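Local coordinates for protein UTP-glucose-1-phosphate uridylyltransferase 2 (PDB 3GUE) that probably catalyses the reversible transfer of a uridylyl group from UTP to alpha-D-glucose 1-phosphate, giving UDP-glucose and diphosphate, at residues G10-C15 against N172-V176; T88-L92 against Y417-D421; N93-L98 against S135-T140; L99-N103 against L384-Q390. All coordinates share one frame; numbering follows the deposited sequence.

Interaction 1: residues G10-C15 against N172-V176; sequences GAALAC and NFFPV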
loop_
_atom_site.group_PDB
_atom_site.type_symbol
_atom_site.label_atom_id
_atom_site.label_comp_id
_atom_site.label_asym_id
_atom_site.label_seq_id
_atom_site.Cartn_x
_atom_site.Cartn_y
_atom_site.Cartn_z
ATOM N N GLY A 10 27.636 14.751 12.884
ATOM C CA GLY A 10 27.987 15.314 11.574
ATOM C C GLY A 10 27.061 14.771 10.487
ATOM O O GLY A 10 26.698 15.514 9.558
ATOM N N ALA A 11 26.684 13.488 10.615
ATOM C CA ALA A 11 25.745 12.807 9.688
ATOM C C ALA A 11 24.344 13.434 9.688
ATOM O O ALA A 11 23.699 13.525 8.640
ATOM C CB ALA A 11 25.638 11.319 10.019
ATOM N N ALA A 12 23.889 13.844 10.864
ATOM C CA ALA A 12 22.562 14.469 11.040
ATOM C C ALA A 12 22.548 15.881 10.491
ATOM O O ALA A 12 21.613 16.295 9.793
ATOM C CB ALA A 12 22.163 14.446 12.519
ATOM N N LEU A 13 23.617 16.625 10.765
ATOM C CA LEU A 13 23.784 17.969 10.218
ATOM C C LEU A 13 23.843 17.963 8.675
ATOM O O LEU A 13 23.217 18.806 7.995
ATOM C CB LEU A 13 25.028 18.644 10.854
ATOM C CG LEU A 13 25.170 20.142 10.622
ATOM C CD1 LEU A 13 23.922 20.773 11.182
ATOM C CD2 LEU A 13 26.477 20.665 11.288
ATOM N N ALA A 14 24.583 16.996 8.126
ATOM C CA ALA A 14 24.589 16.761 6.683
ATOM C C ALA A 14 23.179 16.470 6.110
ATOM O O ALA A 14 22.828 17.027 5.053
ATOM C CB ALA A 14 25.593 15.624 6.311
ATOM N N CYS A 15 22.388 15.625 6.794
ATOM C CA CYS A 15 20.999 15.336 6.383
ATOM C C CYS A 15 20.178 16.614 6.497
ATOM O O CYS A 15 19.365 16.909 5.626
ATOM C CB CYS A 15 20.319 14.219 7.207
ATOM S SG CYS A 15 21.115 12.582 7.119
ATOM N N ASN A 172 28.081 5.065 7.677
ATOM C CA ASN A 172 28.304 6.300 8.450
ATOM C C ASN A 172 27.078 7.212 8.633
ATOM O O ASN A 172 27.192 8.307 9.210
ATOM C CB ASN A 172 29.555 7.082 7.935
ATOM C CG ASN A 172 29.362 7.721 6.547
ATOM O OD1 ASN A 172 28.246 7.962 6.082
ATOM N ND2 ASN A 172 30.455 8.003 5.895
ATOM N N PHE A 173 25.939 6.784 8.095
ATOM C CA PHE A 173 24.629 7.484 8.212
ATOM C C PHE A 173 24.525 8.878 7.559
ATOM O O PHE A 173 23.556 9.609 7.776
ATOM C CB PHE A 173 24.109 7.472 9.672
ATOM C CG PHE A 173 24.195 6.100 10.331
ATOM C CD1 PHE A 173 23.198 5.148 10.120
ATOM C CD2 PHE A 173 25.298 5.751 11.125
ATOM C CE1 PHE A 173 23.283 3.878 10.712
ATOM C CE2 PHE A 173 25.394 4.464 11.720
ATOM C CZ PHE A 173 24.379 3.542 11.506
ATOM N N PHE A 174 25.520 9.225 6.755
ATOM C CA PHE A 174 25.468 10.460 5.955
ATOM C C PHE A 174 24.471 10.309 4.819
ATOM O O PHE A 174 24.253 9.206 4.372
ATOM C CB PHE A 174 26.850 10.787 5.408
ATOM C CG PHE A 174 27.685 11.628 6.357
ATOM C CD1 PHE A 174 27.941 12.963 6.076
ATOM C CD2 PHE A 174 28.197 11.072 7.531
ATOM C CE1 PHE A 174 28.710 13.747 6.964
ATOM C CE2 PHE A 174 28.954 11.828 8.431
ATOM C CZ PHE A 174 29.202 13.173 8.155
ATOM N N PRO A 175 23.870 11.410 4.330
ATOM C CA PRO A 175 23.057 11.170 3.125
ATOM C C PRO A 175 23.951 10.676 1.984
ATOM O O PRO A 175 25.082 11.161 1.793
ATOM C CB PRO A 175 22.520 12.568 2.760
ATOM C CG PRO A 175 22.715 13.398 3.965
ATOM C CD PRO A 175 23.901 12.829 4.700
ATOM N N VAL A 176 23.421 9.719 1.234
ATOM C CA VAL A 176 24.118 9.107 0.127
ATOM C C VAL A 176 24.243 10.120 -1.004
ATOM O O VAL A 176 23.411 11.017 -1.158
ATOM C CB VAL A 176 23.426 7.778 -0.308
ATOM C CG1 VAL A 176 22.079 8.032 -0.997
ATOM C CG2 VAL A 176 24.366 6.888 -1.153
#
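A11, P175 and F174 bury the most surface where the N-terminal helix 10-21 lies against the loop that follows strand 165-169. The F174 ring is laid against the first turn of the helix: A11 CA sits over one face, 3.7 Å from the ring centroid and only 15° off the normal, a CH-pi contact displaced toward the rim. With CG anti to its own carbonyl carbon (chi1 -88°), the F174 side chain turns back to the helix, and its CD1 meets A14 CB at 3.6 Å. The methyl of A11 lies beside this ring, with CB 3.5 Å from the carbonyl O of both N172 and F173.

The loop bends here in an Asx turn, in which N172 OD1 accepts from F174 N (3.1 Å, 159° at the hydrogen), while F173 takes up a left-handed backbone conformation. The turn presents F174 and P175 to the helix one after the other. P175 fits beside the next helical turn: its CD lies 3.6 Å from A14 CB, and its CG reaches C15 CA at 3.5 Å and also touches C15 SG. No hydrogen bond joins the two segments directly. H36 of helix 26-40 donates from NE2 to F173 O and also packs on A11 and C15, so a second helix backs the buried side of the contact.

Interaction 2: residues T88-L92 against Y417-D421; sequences TGMGL and YKMID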
loop_
_atom_site.group_PDB
_atom_site.type_symbol
_atom_site.label_atom_id
_atom_site.label_comp_id
_atom_site.label_asym_id
_atom_site.label_seq_id
_atom_site.Cartn_x
_atom_site.Cartn_y
_atom_site.Cartn_z
ATOM N N THR A 88 9.537 0.310 -6.289
ATOM C CA THR A 88 10.871 -0.195 -6.603
ATOM C C THR A 88 10.895 -1.724 -6.564
ATOM O O THR A 88 11.584 -2.348 -7.369
ATOM C CB THR A 88 11.941 0.425 -5.700
ATOM O OG1 THR A 88 11.662 0.084 -4.340
ATOM C CG2 THR A 88 11.954 1.956 -5.838
ATOM N N GLY A 89 10.102 -2.301 -5.655
ATOM C CA GLY A 89 9.854 -3.744 -5.560
ATOM C C GLY A 89 9.460 -4.404 -6.880
ATOM O O GLY A 89 9.869 -5.537 -7.156
ATOM N N MET A 90 8.662 -3.702 -7.689
ATOM C CA MET A 90 8.326 -4.167 -9.047
ATOM C C MET A 90 9.194 -3.548 -10.155
ATOM O O MET A 90 8.899 -3.704 -11.325
ATOM C CB MET A 90 6.845 -3.954 -9.343
ATOM C CG MET A 90 5.962 -4.877 -8.539
ATOM S SD MET A 90 4.284 -4.274 -8.496
ATOM C CE MET A 90 3.806 -4.460 -10.213
ATOM N N GLY A 91 10.259 -2.852 -9.772
ATOM C CA GLY A 91 11.225 -2.307 -10.730
ATOM C C GLY A 91 10.766 -1.058 -11.465
ATOM O O GLY A 91 11.149 -0.825 -12.624
ATOM N N LEU A 92 9.956 -0.252 -10.786
ATOM C CA LEU A 92 9.441 1.004 -11.340
ATOM C C LEU A 92 10.201 2.198 -10.789
ATOM O O LEU A 92 10.750 2.148 -9.684
ATOM C CB LEU A 92 7.961 1.161 -10.991
ATOM C CG LEU A 92 7.002 0.014 -11.316
ATOM C CD1 LEU A 92 5.596 0.406 -10.951
ATOM C CD2 LEU A 92 7.086 -0.400 -12.765
ATOM N N TYR A 417 10.786 -12.755 -12.547
ATOM C CA TYR A 417 9.445 -12.134 -12.660
ATOM C C TYR A 417 9.188 -10.995 -11.700
ATOM O O TYR A 417 8.069 -10.471 -11.620
ATOM C CB TYR A 417 8.366 -13.212 -12.496
ATOM C CG TYR A 417 8.538 -14.308 -13.522
ATOM C CD1 TYR A 417 8.419 -14.018 -14.880
ATOM C CD2 TYR A 417 8.883 -15.602 -13.147
ATOM C CE1 TYR A 417 8.592 -15.002 -15.840
ATOM C CE2 TYR A 417 9.082 -16.589 -14.101
ATOM C CZ TYR A 417 8.937 -16.280 -15.445
ATOM O OH TYR A 417 9.109 -17.244 -16.393
ATOM N N LYS A 418 10.223 -10.632 -10.955
ATOM C CA LYS A 418 10.060 -9.710 -9.850
ATOM C C LYS A 418 10.004 -8.306 -10.440
ATOM O O LYS A 418 9.144 -7.498 -10.058
ATOM C CB LYS A 418 11.171 -9.915 -8.817
ATOM C CG LYS A 418 11.436 -8.702 -7.928
ATOM C CD LYS A 418 12.142 -9.074 -6.639
ATOM C CE LYS A 418 12.170 -7.878 -5.710
ATOM N NZ LYS A 418 10.845 -7.190 -5.617
ATOM N N MET A 419 10.888 -8.052 -11.402
ATOM C CA MET A 419 10.922 -6.793 -12.131
ATOM C C MET A 419 9.905 -6.825 -13.260
ATOM O O MET A 419 9.695 -7.881 -13.876
ATOM C CB MET A 419 12.318 -6.523 -12.669
ATOM C CG MET A 419 13.454 -6.458 -11.609
ATOM S SD MET A 419 13.456 -5.010 -10.507
ATOM C CE MET A 419 12.547 -5.694 -9.117
ATOM N N ILE A 420 9.264 -5.680 -13.528
ATOM C CA ILE A 420 8.131 -5.675 -14.475
ATOM C C ILE A 420 8.565 -6.092 -15.878
ATOM O O ILE A 420 7.789 -6.705 -16.614
ATOM C CB ILE A 420 7.291 -4.339 -14.505
ATOM C CG1 ILE A 420 6.188 -4.466 -15.576
ATOM C CG2 ILE A 420 8.151 -3.163 -14.820
ATOM C CD1 ILE A 420 4.814 -4.022 -15.184
ATOM N N ASP A 421 9.810 -5.763 -16.220
ATOM C CA ASP A 421 10.451 -6.202 -17.450
ATOM C C ASP A 421 10.502 -7.717 -17.611
ATOM O O ASP A 421 10.357 -8.233 -18.720
ATOM C CB ASP A 421 11.884 -5.667 -17.488
ATOM C CG ASP A 421 12.416 -5.591 -18.866
ATOM O OD1 ASP A 421 11.819 -4.827 -19.666
ATOM O OD2 ASP A 421 13.423 -6.292 -19.159
#
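This is a surface contact of mixed polar and apolar character, joining the glycine-rich loop after strand 77-83 to the start of helix 420-427. The main-chain carbonyls of G89 and M90 take bonds from K418 and I420. The lysine runs extended to CE and bends at chi4 (46°), which turns its ammonium group onto the G89 carbonyl; the modelled 2.5 Å between K418 NZ and G89 O is shorter than a normal hydrogen bond, so its exact length is doubtful. I420 N donates to M90 O at 3.0 Å, a bent bond (135° at the hydrogen) that arrives from above the carbonyl plane.

The loop lies at the nucleotide-sugar site of this GT-A-type enzyme, with M90 next to K96, predicted to bind UTP. Across from it, M419 holds the N-cap position of the helix. Its folded side chain lies along the loop backbone, with SD 3.5 Å from G91 CA and CE 3.3 Å from G89 O. G91, at positive phi, brings its bare CA up to this sulfur. Beyond the polar bonds, L92 CD2 meets I420 CG2 at 3.6 Å, the two side chains crossing at a slant, and L381 of helix 378-385 touches both M90 and I420.

Interaction 3: residues N93-L98 against S135-T140; sequences NGPKSL and STSGET. With SO4 (sulfate ion), chain F.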
loop_
_atom_site.group_PDB
_atom_site.type_symbol
_atom_site.label_atom_id
_atom_site.label_comp_id
_atom_site.label_asym_id
_atom_site.label_seq_id
_atom_site.Cartn_x
_atom_site.Cartn_y
_atom_site.Cartn_z
ATOM N N ASN A 93 10.255 3.278 -11.545
ATOM C CA ASN A 93 10.795 4.508 -10.958
ATOM C C ASN A 93 9.772 5.642 -10.926
ATOM O O ASN A 93 10.022 6.765 -11.373
ATOM C CB ASN A 93 12.118 4.920 -11.613
ATOM C CG ASN A 93 12.902 5.921 -10.757
ATOM O OD1 ASN A 93 12.928 5.815 -9.524
ATOM N ND2 ASN A 93 13.530 6.907 -11.411
ATOM N N GLY A 94 8.601 5.322 -10.393
ATOM C CA GLY A 94 7.468 6.231 -10.485
ATOM C C GLY A 94 6.180 5.534 -10.118
ATOM O O GLY A 94 6.219 4.454 -9.545
ATOM N N PRO A 95 5.036 6.161 -10.451
ATOM C CA PRO A 95 3.741 5.727 -9.939
ATOM C C PRO A 95 3.223 4.396 -10.507
ATOM O O PRO A 95 2.923 4.294 -11.701
ATOM C CB PRO A 95 2.812 6.905 -10.282
ATOM C CG PRO A 95 3.452 7.588 -11.450
ATOM C CD PRO A 95 4.929 7.334 -11.345
ATOM N N LYS A 96 3.094 3.394 -9.623
ATOM C CA LYS A 96 2.458 2.111 -9.970
ATOM C C LYS A 96 1.000 2.284 -10.415
ATOM O O LYS A 96 0.493 1.466 -11.131
ATOM C CB LYS A 96 2.531 1.145 -8.785
ATOM C CG LYS A 96 1.982 -0.247 -9.045
ATOM C CD LYS A 96 1.814 -0.982 -7.728
ATOM C CE LYS A 96 3.173 -1.408 -7.171
ATOM N NZ LYS A 96 3.136 -1.682 -5.698
ATOM N N SER A 97 0.346 3.361 -10.007
ATOM C CA SER A 97 -1.042 3.615 -10.411
ATOM C C SER A 97 -1.221 3.819 -11.935
ATOM O O SER A 97 -2.326 3.678 -12.446
ATOM C CB SER A 97 -1.652 4.807 -9.616
ATOM O OG SER A 97 -1.063 6.064 -9.983
ATOM N N LEU A 98 -0.139 4.179 -12.636
ATOM C CA LEU A 98 -0.166 4.390 -14.082
ATOM C C LEU A 98 0.036 3.065 -14.821
ATOM O O LEU A 98 0.086 3.013 -16.060
ATOM C CB LEU A 98 0.871 5.445 -14.484
ATOM C CG LEU A 98 0.592 6.830 -13.869
ATOM C CD1 LEU A 98 1.574 7.859 -14.407
ATOM C CD2 LEU A 98 -0.847 7.263 -14.107
ATOM N N SER A 135 8.419 11.785 -6.957
ATOM C CA SER A 135 8.564 10.765 -8.010
ATOM C C SER A 135 7.275 10.479 -8.805
ATOM O O SER A 135 7.319 9.933 -9.912
ATOM C CB SER A 135 9.029 9.446 -7.387
ATOM O OG SER A 135 10.358 9.518 -6.891
ATOM N N THR A 136 6.137 10.851 -8.234
ATOM C CA THR A 136 4.856 10.500 -8.823
ATOM C C THR A 136 4.010 11.696 -9.267
ATOM O O THR A 136 3.117 11.533 -10.100
ATOM C CB THR A 136 3.990 9.613 -7.881
ATOM O OG1 THR A 136 3.494 10.398 -6.809
ATOM C CG2 THR A 136 4.749 8.430 -7.331
ATOM N N SER A 137 4.287 12.884 -8.734
ATOM C CA SER A 137 3.437 14.055 -8.953
ATOM C C SER A 137 3.227 14.472 -10.417
ATOM O O SER A 137 2.078 14.625 -10.863
ATOM C CB SER A 137 3.983 15.248 -8.162
ATOM O OG SER A 137 3.266 16.432 -8.503
ATOM N N GLY A 138 4.337 14.686 -11.140
ATOM C CA GLY A 138 4.319 15.138 -12.545
ATOM C C GLY A 138 3.633 14.199 -13.534
ATOM O O GLY A 138 2.820 14.635 -14.371
ATOM N N GLU A 139 4.011 12.921 -13.490
ATOM C CA GLU A 139 3.370 11.878 -14.298
ATOM C C GLU A 139 1.879 11.708 -14.018
ATOM O O GLU A 139 1.092 11.474 -14.948
ATOM C CB GLU A 139 4.064 10.521 -14.090
ATOM C CG GLU A 139 5.294 10.339 -14.932
ATOM C CD GLU A 139 5.629 8.896 -15.133
ATOM O OE1 GLU A 139 6.792 8.523 -14.853
ATOM O OE2 GLU A 139 4.740 8.124 -15.575
ATOM N N THR A 140 1.515 11.765 -12.735
ATOM C CA THR A 140 0.129 11.703 -12.296
ATOM C C THR A 140 -0.661 12.903 -12.806
ATOM O O THR A 140 -1.763 12.746 -13.368
ATOM C CB THR A 140 -0.007 11.623 -10.723
ATOM O OG1 THR A 140 0.638 10.451 -10.243
ATOM C CG2 THR A 140 -1.435 11.541 -10.301
HETATM S S SO4 F . 6.852 3.787 -13.826
HETATM O O1 SO4 F . 8.197 3.388 -14.263
HETATM O O2 SO4 F . 5.808 3.017 -14.528
HETATM O O3 SO4 F . 6.674 3.496 -12.411
HETATM O O4 SO4 F . 6.660 5.223 -14.051
HETATM O O HOH W 1 11.998 8.874 -9.185
#
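The backbones come nearest at P95 and T136, whose CA atoms are 5.0 Å apart, where the loop leading into the 3-10 turn 96-98 passes the start of helix 137-143. This is part of the nucleotide-binding region of the GT-A-like domain: T136 OG1 bonds to N83 O and T140 OG1 to N83 ND2, and N83 binds UDP-glucose. K96, predicted to bind UTP, begins the 3-10 turn; its CB points away from 135-140 and its NZ bonds to V375 O.

P95 buries the most surface here. Its CB meets T136 CB at 3.8 Å as the two side chains slide past each other in opposite directions, while its CG rests on E139 CB at 4.0 Å, nearly at right angles to the glutamate. L98 CD1 lies 3.4 Å from E139 OE2 and also touches E139 CB. At the start of the helix, T136 O accepts from both T140 N and T140 OG1. No direct hydrogen bond crosses the interface, but one water is hydrogen-bonded to S135 OG (2.9 Å) and donates weakly to N93 OD1. A sulfate, probably from the crystallisation liquor, lies by the loop, and N93 N donates weakly to its O1 at 3.4 Å.

Interaction 4: residues L99-N103 against L384-Q390; sequences LQVKN and LRSDAYQ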
loop_
_atom_site.group_PDB
_atom_site.type_symbol
_atom_site.label_atom_id
_atom_site.label_comp_id
_atom_site.label_asym_id
_atom_site.label_seq_id
_atom_site.Cartn_x
_atom_site.Cartn_y
_atom_site.Cartn_z
ATOM N N LEU A 99 0.147 1.986 -14.049
ATOM C CA LEU A 99 0.170 0.638 -14.639
ATOM C C LEU A 99 -1.197 0.224 -15.231
ATOM O O LEU A 99 -2.232 0.469 -14.621
ATOM C CB LEU A 99 0.644 -0.390 -13.616
ATOM C CG LEU A 99 2.098 -0.876 -13.693
ATOM C CD1 LEU A 99 3.086 0.277 -13.781
ATOM C CD2 LEU A 99 2.390 -1.774 -12.476
ATOM N N GLN A 100 -1.179 -0.403 -16.410
ATOM C CA GLN A 100 -2.418 -0.886 -17.033
ATOM C C GLN A 100 -2.946 -2.063 -16.222
ATOM O O GLN A 100 -2.170 -2.930 -15.772
ATOM C CB GLN A 100 -2.233 -1.296 -18.516
ATOM C CG GLN A 100 -1.929 -0.140 -19.514
ATOM C CD GLN A 100 -1.921 -0.545 -21.028
ATOM O OE1 GLN A 100 -1.219 -1.486 -21.457
ATOM N NE2 GLN A 100 -2.683 0.206 -21.842
ATOM N N VAL A 101 -4.267 -2.099 -16.056
ATOM C CA VAL A 101 -4.941 -3.100 -15.220
ATOM C C VAL A 101 -5.892 -3.995 -16.054
ATOM O O VAL A 101 -5.687 -5.199 -16.125
ATOM C CB VAL A 101 -5.598 -2.410 -13.987
ATOM C CG1 VAL A 101 -6.509 -3.336 -13.239
ATOM C CG2 VAL A 101 -4.522 -1.963 -13.027
ATOM N N LYS A 102 -6.876 -3.382 -16.716
ATOM C CA LYS A 102 -7.815 -4.061 -17.616
ATOM C C LYS A 102 -8.221 -3.071 -18.701
ATOM O O LYS A 102 -8.325 -1.886 -18.431
ATOM C CB LYS A 102 -9.074 -4.499 -16.863
ATOM C CG LYS A 102 -8.865 -5.593 -15.815
ATOM C CD LYS A 102 -10.103 -6.400 -15.568
ATOM C CE LYS A 102 -9.783 -7.614 -14.743
ATOM N NZ LYS A 102 -9.316 -7.164 -13.415
ATOM N N ASN A 103 -8.459 -3.547 -19.917
ATOM C CA ASN A 103 -9.055 -2.724 -20.978
ATOM C C ASN A 103 -8.289 -1.446 -21.392
ATOM O O ASN A 103 -8.895 -0.481 -21.904
ATOM C CB ASN A 103 -10.498 -2.346 -20.582
ATOM C CG ASN A 103 -11.304 -3.538 -20.074
ATOM O OD1 ASN A 103 -11.852 -3.501 -18.965
ATOM N ND2 ASN A 103 -11.377 -4.605 -20.884
ATOM N N LEU A 384 -4.596 -9.664 -10.826
ATOM C CA LEU A 384 -5.522 -8.566 -11.083
ATOM C C LEU A 384 -5.905 -8.448 -12.551
ATOM O O LEU A 384 -7.103 -8.254 -12.893
ATOM C CB LEU A 384 -4.951 -7.238 -10.598
ATOM C CG LEU A 384 -5.994 -6.121 -10.422
ATOM C CD1 LEU A 384 -7.050 -6.505 -9.376
ATOM C CD2 LEU A 384 -5.305 -4.870 -9.984
ATOM N N ARG A 385 -4.896 -8.605 -13.408
ATOM C CA ARG A 385 -5.047 -8.462 -14.851
ATOM C C ARG A 385 -5.852 -9.635 -15.400
ATOM O O ARG A 385 -6.551 -9.492 -16.397
ATOM C CB ARG A 385 -3.687 -8.360 -15.536
ATOM C CG ARG A 385 -3.060 -6.981 -15.457
ATOM C CD ARG A 385 -1.759 -6.887 -16.231
ATOM N NE ARG A 385 -1.267 -5.519 -16.203
ATOM C CZ ARG A 385 -0.132 -5.106 -16.758
ATOM N NH1 ARG A 385 0.659 -5.967 -17.394
ATOM N NH2 ARG A 385 0.201 -3.823 -16.670
ATOM N N SER A 386 -5.789 -10.777 -14.705
ATOM C CA SER A 386 -6.536 -11.966 -15.105
ATOM C C SER A 386 -8.029 -11.930 -14.706
ATOM O O SER A 386 -8.444 -11.145 -13.850
ATOM C CB SER A 386 -5.905 -13.207 -14.480
ATOM O OG SER A 386 -6.407 -13.342 -13.172
ATOM N N ASP A 387 -8.783 -12.871 -15.285
ATOM C CA ASP A 387 -10.232 -13.033 -15.073
ATOM C C ASP A 387 -10.574 -13.500 -13.619
ATOM O O ASP A 387 -11.743 -13.710 -13.268
ATOM C CB ASP A 387 -10.837 -13.977 -16.149
ATOM C CG ASP A 387 -10.338 -15.431 -16.045
ATOM O OD1 ASP A 387 -9.546 -15.708 -15.166
ATOM O OD2 ASP A 387 -10.768 -16.325 -16.827
ATOM N N ALA A 388 -9.551 -13.670 -12.795
ATOM C CA ALA A 388 -9.760 -13.897 -11.365
ATOM C C ALA A 388 -10.414 -12.684 -10.706
ATOM O O ALA A 388 -11.094 -12.824 -9.683
ATOM C CB ALA A 388 -8.427 -14.222 -10.663
ATOM N N TYR A 389 -10.168 -11.507 -11.281
ATOM C CA TYR A 389 -10.715 -10.252 -10.768
ATOM C C TYR A 389 -11.653 -9.649 -11.781
ATOM O O TYR A 389 -11.429 -9.782 -12.960
ATOM C CB TYR A 389 -9.603 -9.278 -10.362
ATOM C CG TYR A 389 -8.988 -9.643 -9.020
ATOM C CD1 TYR A 389 -9.457 -9.072 -7.828
ATOM C CD2 TYR A 389 -7.951 -10.579 -8.933
ATOM C CE1 TYR A 389 -8.907 -9.427 -6.590
ATOM C CE2 TYR A 389 -7.400 -10.932 -7.697
ATOM C CZ TYR A 389 -7.869 -10.359 -6.539
ATOM O OH TYR A 389 -7.299 -10.707 -5.305
ATOM N N GLN A 390 -12.713 -9.007 -11.301
ATOM C CA GLN A 390 -13.786 -8.565 -12.163
ATOM C C GLN A 390 -14.127 -7.140 -11.822
ATOM O O GLN A 390 -14.025 -6.746 -10.678
ATOM C CB GLN A 390 -15.057 -9.429 -11.945
ATOM C CG GLN A 390 -14.844 -10.935 -12.074
ATOM C CD GLN A 390 -16.104 -11.752 -11.892
ATOM O OE1 GLN A 390 -17.130 -11.259 -11.425
ATOM N NE2 GLN A 390 -16.035 -13.019 -12.284
#
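A classic beta bulge at V101 and K102, on the short strand 100-102, meets the C-terminal end of helix 378-385 and the type I turn S386-Y389 that leads into strand 389-391. R385 carries the largest share of the buried surface. Extended from CG to NE, it lays the edge of its guanidinium against the carbonyl of Q100, and two nitrogens hold the one oxygen side-on: NE at 2.8 Å and NH2 at 2.7 Å from Q100 O. The oxygen stays close to the guanidinium plane, whereas NE stands 36° out of the carbonyl plane and both bonds are bent, near 140° at the hydrogen. The aliphatic part of the same arginine passes the next carbonyl, with CG 3.2 Å from V101 O.

K102 works in the reverse direction. A bend at chi4 (64°) brings its NZ to L384 O, nearly in line with the C=O bond; the modelled 2.5 Å is implausibly short and doubtful in detail. The ammonium thus meets a carbonyl at the helix's C-terminal end, where the helix dipole would probably favour a positive charge. Its CE also lies 3.3 Å from Y389 O. V101 CG1 packs on L384 CD2 at 3.8 Å, the two side chains meeting at a slant. This apolar pair continues into L397 of strand 397-399 and F107 of helix 107-122, both of which touch V101 and L384.

Overall arrangement
Interactions 2, 3 and 4 draw their first segments from one continuous run, 88-103, which meets three separate parts of the chain in turn. Interactions 2 and 3 have centres 15 Å apart and touch where M90 SD lies 3.3 Å from K96 CE; interactions 2 and 4 meet through L99, whose CD1 is 3.8 Å from L92 CD1. Bound UDP-glucose lies near this group: between nearest atoms it is about 6 Å from the T136 side chain, 8 Å from that of M90 and 11 Å from that of Y389. Interaction 1 stands apart, away from the substrate site, its centre about 43 Å from that of interaction 4, on the opposite side of the chain's centre.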